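Local coordinates for protein putative tetR-family transcriptional regulator (Streptomyces coelicolor, PDB 3FIW) that probably binds DNA as a dimeric TetR-family transcriptional regulator, with an N-terminal helix-turn-helix motif and an all-helical C-terminal domain, at residues A[98-103]-A[152-157]. Residues are numbered along the deposited sequence; the frame is centred on the assembly and turned at random.
Sequences GWFLRN and MAMLAA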
loop_
_atom_site.group_PDB
_atom_site.type_symbol
_atom_site.label_atom_id
_atom_site.label_comp_id
_atom_site.label_asym_id
_atom_site.label_seq_id
_atom_site.Cartn_x
_atom_site.Cartn_y
_atom_site.Cartn_z
ATOM N N GLY A 98 21.741 -0.401 -10.327
ATOM C CA GLY A 98 21.141 -1.676 -10.698
ATOM C C GLY A 98 20.762 -2.541 -9.509
ATOM O O GLY A 98 19.725 -3.199 -9.547
ATOM N N TRP A 99 21.594 -2.563 -8.466
ATOM C CA TRP A 99 21.267 -3.257 -7.242
ATOM C C TRP A 99 20.023 -2.641 -6.600
ATOM O O TRP A 99 19.097 -3.355 -6.196
ATOM C CB TRP A 99 22.392 -3.216 -6.227
ATOM C CG TRP A 99 21.923 -3.807 -4.883
ATOM C CD1 TRP A 99 21.952 -5.130 -4.510
ATOM C CD2 TRP A 99 21.294 -3.099 -3.787
ATOM N NE1 TRP A 99 21.398 -5.280 -3.254
ATOM C CE2 TRP A 99 21.016 -4.054 -2.779
ATOM C CE3 TRP A 99 20.984 -1.758 -3.549
ATOM C CZ2 TRP A 99 20.421 -3.708 -1.569
ATOM C CZ3 TRP A 99 20.392 -1.410 -2.350
ATOM C CH2 TRP A 99 20.112 -2.375 -1.371
ATOM N N PHE A 100 19.984 -1.321 -6.500
ATOM C CA PHE A 100 18.769 -0.679 -5.932
ATOM C C PHE A 100 17.468 -1.152 -6.604
ATOM O O PHE A 100 16.508 -1.556 -5.950
ATOM C CB PHE A 100 18.887 0.859 -5.945
ATOM C CG PHE A 100 17.795 1.547 -5.188
ATOM C CD1 PHE A 100 17.968 1.887 -3.868
ATOM C CD2 PHE A 100 16.577 1.822 -5.793
ATOM C CE1 PHE A 100 16.963 2.494 -3.170
ATOM C CE2 PHE A 100 15.575 2.427 -5.099
ATOM C CZ PHE A 100 15.765 2.769 -3.793
ATOM N N LEU A 101 17.440 -1.079 -7.920
ATOM C CA LEU A 101 16.299 -1.600 -8.660
ATOM C C LEU A 101 16.053 -3.054 -8.332
ATOM O O LEU A 101 14.919 -3.440 -8.080
ATOM C CB LEU A 101 16.539 -1.429 -10.167
ATOM C CG LEU A 101 16.701 0.050 -10.616
ATOM C CD1 LEU A 101 17.061 0.079 -12.083
ATOM C CD2 LEU A 101 15.455 0.864 -10.377
ATOM N N ARG A 102 17.122 -3.854 -8.404
ATOM C CA ARG A 102 17.071 -5.289 -8.113
ATOM C C ARG A 102 16.474 -5.604 -6.704
ATOM O O ARG A 102 15.576 -6.475 -6.567
ATOM C CB ARG A 102 18.459 -5.901 -8.321
ATOM C CG ARG A 102 18.486 -7.426 -8.483
ATOM C CD ARG A 102 19.915 -8.027 -8.592
ATOM N NE ARG A 102 20.717 -7.127 -9.392
ATOM C CZ ARG A 102 21.896 -6.641 -9.009
ATOM N NH1 ARG A 102 22.412 -7.024 -7.836
ATOM N NH2 ARG A 102 22.555 -5.784 -9.802
ATOM N N ASN A 103 16.926 -4.869 -5.682
ATOM C CA ASN A 103 16.370 -5.000 -4.310
ATOM C C ASN A 103 14.840 -4.764 -4.170
ATOM O O ASN A 103 14.098 -5.520 -3.493
ATOM C CB ASN A 103 17.105 -4.041 -3.397
ATOM C CG ASN A 103 16.761 -4.270 -1.973
ATOM O OD1 ASN A 103 17.121 -5.296 -1.404
ATOM N ND2 ASN A 103 16.030 -3.347 -1.390
HETATM N N MSE A 152 15.788 7.548 2.858
HETATM C CA MSE A 152 14.491 8.015 2.298
HETATM C C MSE A 152 14.059 7.245 1.068
HETATM O O MSE A 152 12.909 6.789 1.019
HETATM C CB MSE A 152 14.521 9.507 2.043
HETATM C CG MSE A 152 14.865 10.292 3.328
HETATM SE SE MSE A 152 13.471 10.083 4.697
HETATM C CE MSE A 152 14.184 8.660 5.778
ATOM N N ALA A 153 14.992 7.058 0.121
ATOM C CA ALA A 153 14.791 6.243 -1.084
ATOM C C ALA A 153 14.367 4.844 -0.769
ATOM O O ALA A 153 13.344 4.328 -1.335
ATOM C CB ALA A 153 16.064 6.215 -1.945
HETATM N N MSE A 154 15.113 4.233 0.144
HETATM C CA MSE A 154 14.763 2.892 0.610
HETATM C C MSE A 154 13.385 2.804 1.244
HETATM O O MSE A 154 12.671 1.863 0.979
HETATM C CB MSE A 154 15.808 2.379 1.588
HETATM C CG MSE A 154 17.147 2.216 0.934
HETATM SE SE MSE A 154 17.284 0.556 -0.061
HETATM C CE MSE A 154 17.431 -0.639 1.470
ATOM N N LEU A 155 13.024 3.747 2.116
ATOM C CA LEU A 155 11.666 3.818 2.632
ATOM C C LEU A 155 10.612 4.036 1.524
ATOM O O LEU A 155 9.620 3.322 1.486
ATOM C CB LEU A 155 11.549 4.907 3.703
ATOM C CG LEU A 155 12.281 4.618 5.022
ATOM C CD1 LEU A 155 12.151 5.800 5.985
ATOM C CD2 LEU A 155 11.778 3.325 5.693
ATOM N N ALA A 156 10.862 5.011 0.627
ATOM C CA ALA A 156 9.968 5.325 -0.462
ATOM C C ALA A 156 9.691 4.094 -1.303
ATOM O O ALA A 156 8.562 3.827 -1.654
ATOM C CB ALA A 156 10.571 6.450 -1.388
ATOM N N ALA A 157 10.756 3.390 -1.652
ATOM C CA ALA A 157 10.732 2.284 -2.572
ATOM C C ALA A 157 9.855 1.196 -2.020
ATOM O O ALA A 157 9.024 0.670 -2.721
ATOM C CB ALA A 157 12.158 1.772 -2.832
#
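Phe100 reaches out from helix 96-112 and sets the far end of its ring against Ala153, Met154 and Ala157, which lie one turn apart or less on helix 147-170. The ring gets there because its CG stands anti to the backbone N (chi1 -171°). Its leading atom, Phe100 CZ, lies 3.9 Å from Ala153 CB and equally 3.9 Å from Ala157 CB, fitting against two small methyls spaced by a helical turn. The same rim also comes up to the Ala153 carbonyl, whose carbon sits in the plane of the ring; the oxygen already accepts the helical bond from Ala157 N. Met154, a selenomethionine, slides past the ring in the opposite direction. Its SE is pressed to 3.7 Å from Phe100 CE1 in a Met-aromatic contact, approaching obliquely at 58° from the ring normal. Bends at chi2 and chi3 turn the methyl off the phenyl ring, toward helix 130-142.

Beyond the selenium the fit slackens. Met154 CE stands 4.3 Å from Trp99 CH2, near the plane of the indole and at its edge, and 4.2 Å from Asn103 ND2, where the two side chains cross at about a right angle. Asn103 OD1 is hydrogen-bonded to Lys136. Within helix 96-112, Asn103 CB lies over one face of the Trp99 ring.

The two helices run in the same general direction, their segment axes inclined by 32°. Phe100 and Met154 span most of the 11.4 Å between those axes, while the alanines let the phenyl ring come close to helix 147-170. Helix 130-142 packs on the Trp99 and Met154 side, with Phe139 edge-to-face to Trp99, whereas helix 189-204 covers Ala153 through Leu199. Thr201 of the second subunit packs on Phe100 and Leu204 of the second subunit on Ala153, so this edge of the contact is itself part of the dimer interface.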